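Local coordinates for protein short chain dehydrogenase (PDB 3G1T) that probably acts as an NAD(P)-dependent oxidoreductase of the short-chain dehydrogenase family, with a Rossmann-type fold and a substrate that is not established, at residues Leu18-Ile26 and Leu43-Val54; Phe151-Gly160 and Tyr167-Met178. All coordinates share one frame; numbering follows the deposited sequence.

Interaction 1 (Leu18-Ile26 and Leu43-Val54); sequences LVTGASDGI and LLGRNEEKLRRV
The carboxylate of Asp24 meets the ammonium of Lys50 only loosely, with OD2 3.7 Å from NZ, a long salt bridge in which the two side chains cross. Within helix 48-62, on exposed residues about one turn apart, the guanidinium of Arg52 takes Glu49 OE2 at its edge, in its own plane; NE (2.6 Å from OE2) and NH2 both grip that one oxygen.

The backbones themselves join as parallel strands, Val19 pairing with Leu43. Leu44 N donates to Val19 O over 3.0 Å. Leu44 O then receives Ala22 N at 3.1 Å, nearly straight at 172°, in the turn that follows Val19. Ala22 points its methyl toward the second segment, where CB lies 4.0 Å from Leu43 CB and farther from Leu51 CD2. Leu18 CD1 lies against Leu44 CB. Ser23 OG, anti to its own carbonyl carbon (chi1 -81°), rests 3.6 Å from Lys50 CB and also approaches Leu51 CD2. One water joins Ser23 OG to Asn47 N, and a second donates to both Ser23 O and Lys50 O. Val54 CG2 comes within 3.5 Å of Ala22 O.

The sequence from Thr20 onward matches the glycine-rich TGxxxGxG turn of the family, which in relatives wraps the cofactor pyrophosphate. Thr20 is bonded from outside by Asn101 and Ala102. The chemistry is therefore divided: direct backbone bonds and methyl packing fix the turn as far as Ala22, whereas the part around Ser23 and Asp24 meets the N-cap and first turns of helix 48-62 through van der Waals contacts, two waters and one long ion pair.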
loop_
_atom_site.group_PDB
_atom_site.type_symbol
_atom_site.label_atom_id
_atom_site.label_comp_id
_atom_site.label_asym_id
_atom_site.label_seq_id
_atom_site.Cartn_x
_atom_site.Cartn_y
_atom_site.Cartn_z
ATOM N N LEU A 18 6.356 -19.541 -13.073
ATOM C CA LEU A 18 7.085 -19.360 -11.846
ATOM C C LEU A 18 6.064 -19.243 -10.661
ATOM O O LEU A 18 5.090 -18.445 -10.702
ATOM C CB LEU A 18 7.962 -18.088 -11.922
ATOM C CG LEU A 18 8.610 -17.812 -10.541
ATOM C CD1 LEU A 18 9.674 -18.884 -10.033
ATOM C CD2 LEU A 18 9.111 -16.448 -10.260
ATOM N N VAL A 19 6.260 -20.031 -9.585
ATOM C CA VAL A 19 5.285 -20.004 -8.459
ATOM C C VAL A 19 6.031 -19.681 -7.186
ATOM O O VAL A 19 6.932 -20.444 -6.815
ATOM C CB VAL A 19 4.571 -21.418 -8.306
ATOM C CG1 VAL A 19 3.734 -21.469 -7.049
ATOM C CG2 VAL A 19 3.711 -21.773 -9.548
ATOM N N THR A 20 5.743 -18.527 -6.561
ATOM C CA THR A 20 6.448 -18.139 -5.334
ATOM C C THR A 20 5.684 -18.705 -4.106
ATOM O O THR A 20 4.558 -19.150 -4.222
ATOM C CB THR A 20 6.710 -16.615 -5.162
ATOM O OG1 THR A 20 5.504 -15.924 -4.805
ATOM C CG2 THR A 20 7.401 -15.986 -6.417
ATOM N N GLY A 21 6.344 -18.726 -2.960
ATOM C CA GLY A 21 5.706 -19.343 -1.758
ATOM C C GLY A 21 5.404 -20.823 -2.018
ATOM O O GLY A 21 4.391 -21.337 -1.558
ATOM N N ALA A 22 6.251 -21.503 -2.806
ATOM C CA ALA A 22 5.869 -22.836 -3.300
ATOM C C ALA A 22 6.070 -23.988 -2.316
ATOM O O ALA A 22 5.762 -25.124 -2.670
ATOM C CB ALA A 22 6.569 -23.185 -4.621
ATOM N N SER A 23 6.603 -23.688 -1.124
ATOM C CA SER A 23 7.001 -24.717 -0.184
ATOM C C SER A 23 5.848 -25.422 0.495
ATOM O O SER A 23 5.985 -26.572 0.880
ATOM C CB SER A 23 7.877 -24.104 0.924
ATOM O OG SER A 23 9.185 -23.992 0.432
ATOM N N ASP A 24 4.747 -24.724 0.695
ATOM C CA ASP A 24 3.587 -25.310 1.333
ATOM C C ASP A 24 2.347 -24.517 0.971
ATOM O O ASP A 24 2.400 -23.564 0.161
ATOM C CB ASP A 24 3.763 -25.352 2.873
ATOM C CG ASP A 24 4.148 -24.019 3.453
ATOM O OD1 ASP A 24 3.644 -22.965 3.004
ATOM O OD2 ASP A 24 4.967 -24.024 4.398
ATOM N N GLY A 25 1.216 -24.952 1.497
ATOM C CA GLY A 25 -0.020 -24.207 1.377
ATOM C C GLY A 25 -0.479 -24.024 -0.068
ATOM O O GLY A 25 -0.349 -24.924 -0.871
ATOM N N ILE A 26 -1.021 -22.844 -0.354
ATOM C CA ILE A 26 -1.657 -22.599 -1.634
ATOM C C ILE A 26 -0.590 -22.601 -2.745
ATOM O O ILE A 26 -0.835 -23.080 -3.874
ATOM C CB ILE A 26 -2.380 -21.212 -1.590
ATOM C CG1 ILE A 26 -3.600 -21.304 -0.679
ATOM C CG2 ILE A 26 -2.833 -20.846 -2.994
ATOM C CD1 ILE A 26 -4.179 -19.965 -0.294
ATOM N N LEU A 43 9.827 -23.272 -9.129
ATOM C CA LEU A 43 9.441 -23.024 -7.738
ATOM C C LEU A 43 10.348 -21.994 -7.129
ATOM O O LEU A 43 11.540 -22.058 -7.345
ATOM C CB LEU A 43 9.653 -24.271 -6.858
ATOM C CG LEU A 43 9.124 -25.571 -7.440
ATOM C CD1 LEU A 43 9.378 -26.765 -6.496
ATOM C CD2 LEU A 43 7.683 -25.463 -7.694
ATOM N N LEU A 44 9.785 -21.053 -6.375
ATOM C CA LEU A 44 10.582 -20.168 -5.556
ATOM C C LEU A 44 10.105 -20.161 -4.112
ATOM O O LEU A 44 8.877 -20.126 -3.804
ATOM C CB LEU A 44 10.597 -18.762 -6.124
ATOM C CG LEU A 44 11.545 -17.682 -5.622
ATOM C CD1 LEU A 44 11.756 -16.816 -6.806
ATOM C CD2 LEU A 44 10.881 -16.878 -4.454
ATOM N N GLY A 45 11.084 -20.173 -3.220
ATOM C CA GLY A 45 10.800 -20.153 -1.784
ATOM C C GLY A 45 12.014 -19.859 -0.934
ATOM O O GLY A 45 13.090 -19.536 -1.453
ATOM N N ARG A 46 11.767 -19.887 0.382
ATOM C CA ARG A 46 12.761 -19.590 1.453
ATOM C C ARG A 46 13.691 -20.776 1.699
ATOM O O ARG A 46 14.914 -20.659 1.538
ATOM C CB ARG A 46 12.035 -19.276 2.752
ATOM C CG ARG A 46 11.975 -17.838 3.147
ATOM C CD ARG A 46 10.636 -17.604 3.819
ATOM N NE ARG A 46 10.419 -16.199 4.183
ATOM C CZ ARG A 46 10.076 -15.198 3.353
ATOM N NH1 ARG A 46 9.908 -15.385 2.031
ATOM N NH2 ARG A 46 9.910 -13.979 3.869
ATOM N N ASN A 47 13.099 -21.923 2.042
ATOM C CA ASN A 47 13.887 -23.135 2.358
ATOM C C ASN A 47 14.249 -24.149 1.258
ATOM O O ASN A 47 13.403 -24.847 0.741
ATOM C CB ASN A 47 13.290 -23.910 3.523
ATOM C CG ASN A 47 14.283 -24.918 4.071
ATOM O OD1 ASN A 47 15.206 -24.544 4.805
ATOM N ND2 ASN A 47 14.163 -26.178 3.646
ATOM N N GLU A 48 15.530 -24.270 0.977
ATOM C CA GLU A 48 16.026 -25.206 -0.009
ATOM C C GLU A 48 15.464 -26.652 0.083
ATOM O O GLU A 48 14.943 -27.190 -0.925
ATOM C CB GLU A 48 17.540 -25.177 0.031
ATOM C CG GLU A 48 18.215 -26.235 -0.740
ATOM C CD GLU A 48 19.680 -25.906 -0.944
ATOM O OE1 GLU A 48 19.966 -25.050 -1.808
ATOM O OE2 GLU A 48 20.540 -26.515 -0.267
ATOM N N GLU A 49 15.571 -27.293 1.254
ATOM C CA GLU A 49 15.099 -28.698 1.380
ATOM C C GLU A 49 13.559 -28.845 1.217
ATOM O O GLU A 49 13.088 -29.841 0.640
ATOM C CB GLU A 49 15.584 -29.389 2.670
ATOM C CG GLU A 49 17.097 -29.749 2.726
ATOM C CD GLU A 49 17.588 -30.877 1.765
ATOM O OE1 GLU A 49 18.809 -31.051 1.726
ATOM O OE2 GLU A 49 16.798 -31.580 1.109
ATOM N N LYS A 50 12.794 -27.858 1.698
ATOM C CA LYS A 50 11.316 -27.849 1.535
ATOM C C LYS A 50 10.912 -27.730 0.033
ATOM O O LYS A 50 9.958 -28.370 -0.414
ATOM C CB LYS A 50 10.675 -26.707 2.344
ATOM C CG LYS A 50 10.531 -26.948 3.838
ATOM C CD LYS A 50 9.068 -26.713 4.262
ATOM C CE LYS A 50 8.968 -26.043 5.640
ATOM N NZ LYS A 50 7.552 -25.967 6.153
ATOM N N LEU A 51 11.678 -26.931 -0.723
ATOM C CA LEU A 51 11.503 -26.804 -2.172
ATOM C C LEU A 51 11.878 -28.067 -2.860
ATOM O O LEU A 51 11.214 -28.447 -3.819
ATOM C CB LEU A 51 12.346 -25.668 -2.774
ATOM C CG LEU A 51 11.960 -24.193 -2.568
ATOM C CD1 LEU A 51 13.112 -23.291 -3.000
ATOM C CD2 LEU A 51 10.681 -23.789 -3.243
ATOM N N ARG A 52 12.961 -28.702 -2.415
ATOM C CA ARG A 52 13.414 -29.905 -3.066
ATOM C C ARG A 52 12.248 -30.887 -2.947
ATOM O O ARG A 52 11.960 -31.586 -3.891
ATOM C CB ARG A 52 14.716 -30.470 -2.444
ATOM C CG ARG A 52 15.244 -31.791 -3.156
ATOM C CD ARG A 52 16.515 -32.448 -2.522
ATOM N NE ARG A 52 16.259 -32.753 -1.128
ATOM C CZ ARG A 52 15.529 -33.779 -0.713
ATOM N NH1 ARG A 52 14.946 -34.627 -1.574
ATOM N NH2 ARG A 52 15.347 -33.932 0.585
ATOM N N ARG A 53 11.559 -30.896 -1.801
ATOM C CA ARG A 53 10.507 -31.916 -1.532
ATOM C C ARG A 53 9.335 -31.724 -2.481
ATOM O O ARG A 53 8.772 -32.676 -2.983
ATOM C CB ARG A 53 10.029 -31.876 -0.063
ATOM C CG ARG A 53 8.719 -32.611 0.229
ATOM C CD ARG A 53 8.328 -32.552 1.730
ATOM N NE ARG A 53 9.277 -33.305 2.564
ATOM C CZ ARG A 53 9.933 -32.805 3.616
ATOM N NH1 ARG A 53 9.738 -31.539 4.012
ATOM N NH2 ARG A 53 10.783 -33.581 4.288
ATOM N N VAL A 54 8.978 -30.467 -2.729
ATOM C CA VAL A 54 7.847 -30.215 -3.623
ATOM C C VAL A 54 8.262 -30.582 -5.047
ATOM O O VAL A 54 7.503 -31.242 -5.848
ATOM C CB VAL A 54 7.355 -28.733 -3.519
ATOM C CG1 VAL A 54 6.305 -28.490 -4.520
ATOM C CG2 VAL A 54 6.776 -28.428 -2.114
HETATM O O HOH W 1 8.191 -28.610 1.275
HETATM O O HOH W 2 10.648 -22.198 1.541
#

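Interaction 2 (Phe151-Gly160 and Tyr167-Met178); sequences FTSSSVGRQG and YATSKFATEGMM
Gly157 and Phe172 bring their CA atoms to 4.3 Å, the narrowest point between two segments that run in roughly opposite directions; the backbones diverge toward Phe151 and Met178. Beyond its strand, the segment 151-160 makes an ST turn, in which Ser154 OG accepts from Val156 N, and a short 3-10 turn that lays Gly157 CA against Lys171 CB.

Phe172 is framed by this backbone. Gly157 O sits 3.4 Å above the centre of one ring face, while Val156 O lies at the ring edge, 3.2 Å from CE1, and has no hydrogen-bond partner in the model. Buried Glu175 OE2 takes Ser153 OG (2.7 Å) and Arg158 NE (3.0 Å) from opposite faces of the carboxylate, and Thr242 OG1 bonds to it as well. Arg158 also reaches Asp244 and Thr242. Lys171 bends at chi2 (-59°) and then extends, bringing NZ 2.7 Å from Thr152 O, 47° out of the carbonyl plane. Its CG lies over a face of the Tyr167 ring, near the rim. Tyr167 CE2 touches Ser154 CB at 3.7 Å, with Val156 CG2 at the ring edge, and a water joins its OH to Ser153 O. Ser154, Tyr167 and Lys171 match the Ser-Tyr-Lys catalytic set of the family. At the other end, Met177 makes an oblique Met-aromatic contact with the Phe151 ring, and Thr174 CG2 meets Phe151 CB.

Helix 165-185 thus packs against the end of strand 147-152, flanked by strand 190-196 and helix 116-142. The second subunit packs here too: Phe172 meets Phe172 of that subunit, and Gly160 N, from the loop, bonds to Gln179 of that subunit.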
loop_
_atom_site.group_PDB
_atom_site.type_symbol
_atom_site.label_atom_id
_atom_site.label_comp_id
_atom_site.label_asym_id
_atom_site.label_seq_id
_atom_site.Cartn_x
_atom_site.Cartn_y
_atom_site.Cartn_z
ATOM N N PHE A 151 -1.142 -11.601 -8.641
ATOM C CA PHE A 151 -0.797 -11.269 -7.237
ATOM C C PHE A 151 -1.814 -11.869 -6.291
ATOM O O PHE A 151 -2.942 -12.134 -6.654
ATOM C CB PHE A 151 -0.743 -9.747 -7.022
ATOM C CG PHE A 151 0.343 -9.046 -7.825
ATOM C CD1 PHE A 151 1.654 -8.943 -7.351
ATOM C CD2 PHE A 151 0.024 -8.522 -9.113
ATOM C CE1 PHE A 151 2.702 -8.253 -8.081
ATOM C CE2 PHE A 151 1.060 -7.856 -9.854
ATOM C CZ PHE A 151 2.344 -7.717 -9.394
ATOM N N THR A 152 -1.380 -12.075 -5.028
ATOM C CA THR A 152 -2.305 -12.552 -3.962
ATOM C C THR A 152 -2.827 -11.368 -3.163
ATOM O O THR A 152 -2.067 -10.553 -2.646
ATOM C CB THR A 152 -1.549 -13.554 -3.062
ATOM O OG1 THR A 152 -1.086 -14.638 -3.853
ATOM C CG2 THR A 152 -2.572 -14.067 -1.977
ATOM N N SER A 153 -4.141 -11.255 -3.148
ATOM C CA SER A 153 -4.847 -10.234 -2.341
ATOM C C SER A 153 -5.617 -10.886 -1.169
ATOM O O SER A 153 -5.303 -12.034 -0.715
ATOM C CB SER A 153 -5.798 -9.396 -3.223
ATOM O OG SER A 153 -6.175 -8.210 -2.489
ATOM N N SER A 154 -6.523 -10.106 -0.613
ATOM C CA SER A 154 -7.315 -10.541 0.593
ATOM C C SER A 154 -8.591 -9.718 0.629
ATOM O O SER A 154 -8.644 -8.662 -0.033
ATOM C CB SER A 154 -6.495 -10.391 1.908
ATOM O OG SER A 154 -7.428 -10.571 2.945
ATOM N N SER A 155 -9.654 -10.187 1.303
ATOM C CA SER A 155 -10.817 -9.301 1.446
ATOM C C SER A 155 -10.407 -7.991 2.140
ATOM O O SER A 155 -10.945 -6.963 1.839
ATOM C CB SER A 155 -11.966 -10.014 2.149
ATOM O OG SER A 155 -11.548 -10.234 3.511
ATOM N N VAL A 156 -9.391 -8.042 3.002
ATOM C CA VAL A 156 -8.926 -6.803 3.677
ATOM C C VAL A 156 -8.034 -5.928 2.834
ATOM O O VAL A 156 -7.671 -4.859 3.331
ATOM C CB VAL A 156 -8.189 -7.018 5.016
ATOM C CG1 VAL A 156 -9.199 -7.511 6.048
ATOM C CG2 VAL A 156 -6.939 -7.977 4.898
ATOM N N GLY A 157 -7.781 -6.361 1.581
ATOM C CA GLY A 157 -7.223 -5.475 0.516
ATOM C C GLY A 157 -8.207 -4.670 -0.285
ATOM O O GLY A 157 -7.794 -3.854 -1.103
ATOM N N ARG A 158 -9.486 -4.842 -0.023
ATOM C CA ARG A 158 -10.622 -4.186 -0.728
ATOM C C ARG A 158 -11.380 -3.352 0.294
ATOM O O ARG A 158 -11.859 -2.245 -0.027
ATOM C CB ARG A 158 -11.603 -5.147 -1.373
ATOM C CG ARG A 158 -11.140 -5.830 -2.614
ATOM C CD ARG A 158 -10.124 -6.896 -2.301
ATOM N NE ARG A 158 -10.034 -7.859 -3.426
ATOM C CZ ARG A 158 -10.829 -8.929 -3.618
ATOM N NH1 ARG A 158 -11.722 -9.283 -2.710
ATOM N NH2 ARG A 158 -10.637 -9.726 -4.684
ATOM N N GLN A 159 -11.443 -3.849 1.539
ATOM C CA GLN A 159 -12.109 -3.082 2.602
ATOM C C GLN A 159 -11.341 -3.327 3.884
ATOM O O GLN A 159 -11.258 -4.431 4.389
ATOM C CB GLN A 159 -13.602 -3.463 2.729
ATOM C CG GLN A 159 -14.298 -2.682 3.848
ATOM C CD GLN A 159 -14.351 -1.167 3.568
ATOM O OE1 GLN A 159 -14.547 -0.739 2.404
ATOM N NE2 GLN A 159 -14.144 -0.343 4.622
ATOM N N GLY A 160 -10.725 -2.284 4.422
ATOM C CA GLY A 160 -9.956 -2.402 5.620
ATOM C C GLY A 160 -10.848 -2.741 6.824
ATOM O O GLY A 160 -11.983 -2.314 6.909
ATOM N N TYR A 167 -0.855 -6.025 7.287
ATOM C CA TYR A 167 -1.360 -6.936 6.240
ATOM C C TYR A 167 -2.367 -6.231 5.290
ATOM O O TYR A 167 -2.194 -6.263 4.047
ATOM C CB TYR A 167 -2.064 -8.144 6.876
ATOM C CG TYR A 167 -2.302 -9.256 5.845
ATOM C CD1 TYR A 167 -1.192 -9.976 5.317
ATOM C CD2 TYR A 167 -3.597 -9.573 5.366
ATOM C CE1 TYR A 167 -1.385 -11.017 4.386
ATOM C CE2 TYR A 167 -3.772 -10.621 4.403
ATOM C CZ TYR A 167 -2.675 -11.319 3.980
ATOM O OH TYR A 167 -2.781 -12.318 3.044
ATOM N N ALA A 168 -3.450 -5.682 5.862
ATOM C CA ALA A 168 -4.496 -4.990 5.064
ATOM C C ALA A 168 -3.860 -3.848 4.209
ATOM O O ALA A 168 -4.144 -3.758 3.007
ATOM C CB ALA A 168 -5.509 -4.389 5.943
ATOM N N THR A 169 -3.040 -3.019 4.864
ATOM C CA THR A 169 -2.297 -1.914 4.206
ATOM C C THR A 169 -1.553 -2.487 3.011
ATOM O O THR A 169 -1.590 -1.897 1.895
ATOM C CB THR A 169 -1.392 -1.159 5.186
ATOM O OG1 THR A 169 -2.195 -0.693 6.292
ATOM C CG2 THR A 169 -0.725 0.131 4.517
ATOM N N SER A 170 -0.818 -3.579 3.235
ATOM C CA SER A 170 0.027 -4.180 2.140
ATOM C C SER A 170 -0.801 -4.820 1.029
ATOM O O SER A 170 -0.337 -4.890 -0.127
ATOM C CB SER A 170 0.967 -5.260 2.699
ATOM O OG SER A 170 0.255 -6.488 2.944
ATOM N N LYS A 171 -2.023 -5.326 1.345
ATOM C CA LYS A 171 -2.879 -5.865 0.313
ATOM C C LYS A 171 -3.620 -4.743 -0.494
ATOM O O LYS A 171 -3.832 -4.902 -1.698
ATOM C CB LYS A 171 -3.810 -6.969 0.896
ATOM C CG LYS A 171 -2.988 -8.172 1.463
ATOM C CD LYS A 171 -2.095 -8.848 0.412
ATOM C CE LYS A 171 -1.428 -10.189 0.807
ATOM N NZ LYS A 171 -0.584 -10.680 -0.368
ATOM N N PHE A 172 -3.978 -3.641 0.156
ATOM C CA PHE A 172 -4.416 -2.459 -0.616
ATOM C C PHE A 172 -3.272 -2.075 -1.552
ATOM O O PHE A 172 -3.493 -1.819 -2.778
ATOM C CB PHE A 172 -4.722 -1.312 0.355
ATOM C CG PHE A 172 -6.180 -1.192 0.687
ATOM C CD1 PHE A 172 -6.748 -2.063 1.662
ATOM C CD2 PHE A 172 -6.988 -0.315 -0.000
ATOM C CE1 PHE A 172 -8.106 -1.967 1.981
ATOM C CE2 PHE A 172 -8.383 -0.147 0.302
ATOM C CZ PHE A 172 -8.945 -1.036 1.329
ATOM N N ALA A 173 -2.022 -2.040 -1.055
ATOM C CA ALA A 173 -0.873 -1.645 -1.930
ATOM C C ALA A 173 -0.720 -2.630 -3.098
ATOM O O ALA A 173 -0.349 -2.261 -4.262
ATOM C CB ALA A 173 0.458 -1.624 -1.123
ATOM N N THR A 174 -0.983 -3.911 -2.805
ATOM C CA THR A 174 -0.881 -4.919 -3.843
ATOM C C THR A 174 -1.951 -4.688 -4.951
ATOM O O THR A 174 -1.617 -4.814 -6.185
ATOM C CB THR A 174 -1.118 -6.349 -3.221
ATOM O OG1 THR A 174 -0.072 -6.587 -2.262
ATOM C CG2 THR A 174 -1.012 -7.397 -4.352
ATOM N N GLU A 175 -3.214 -4.366 -4.578
ATOM C CA GLU A 175 -4.263 -3.985 -5.618
ATOM C C GLU A 175 -3.826 -2.774 -6.476
ATOM O O GLU A 175 -3.937 -2.803 -7.685
ATOM C CB GLU A 175 -5.644 -3.701 -4.943
ATOM C CG GLU A 175 -6.117 -5.032 -4.172
ATOM C CD GLU A 175 -6.797 -6.067 -5.080
ATOM O OE1 GLU A 175 -6.746 -5.872 -6.334
ATOM O OE2 GLU A 175 -7.422 -7.048 -4.538
ATOM N N GLY A 176 -3.350 -1.732 -5.831
ATOM C CA GLY A 176 -2.804 -0.582 -6.555
ATOM C C GLY A 176 -1.696 -0.926 -7.544
ATOM O O GLY A 176 -1.713 -0.513 -8.751
ATOM N N MET A 177 -0.732 -1.697 -7.076
ATOM C CA MET A 177 0.441 -2.006 -7.915
ATOM C C MET A 177 -0.007 -2.917 -9.060
ATOM O O MET A 177 0.409 -2.741 -10.222
ATOM C CB MET A 177 1.527 -2.589 -7.033
ATOM C CG MET A 177 2.575 -3.483 -7.689
ATOM S SD MET A 177 3.816 -4.236 -6.518
ATOM C CE MET A 177 2.847 -5.218 -5.401
ATOM N N MET A 178 -0.919 -3.862 -8.784
ATOM C CA MET A 178 -1.515 -4.672 -9.838
ATOM C C MET A 178 -2.260 -3.788 -10.878
ATOM O O MET A 178 -2.018 -3.953 -12.101
ATOM C CB MET A 178 -2.527 -5.679 -9.292
ATOM C CG MET A 178 -3.418 -6.431 -10.423
ATOM S SD MET A 178 -4.865 -5.696 -11.074
ATOM C CE MET A 178 -5.897 -5.855 -9.478
HETATM O O HOH W 3 -4.982 -13.743 1.308
#

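From the N terminus, interaction 1 closes first: strand 16-19 runs into its turn and helix 25-36, and strand 40-45 returns beside it, completing a beta-alpha-beta unit whose next helix, 48-62, meets the turn. Interaction 2 opens much later and spans a short loop between strand 147-152 and helix 165-185, which leads on to strand 190-196. The two neither nest nor cross; they follow in series, on opposite sides of the chain's centre, with centres about 23 Å apart and nearest atoms about 6 Å. Both reach the same parallel sheet, interaction 1 at the probable cofactor-binding half and interaction 2 at the probable catalytic half, next to the subunit interface.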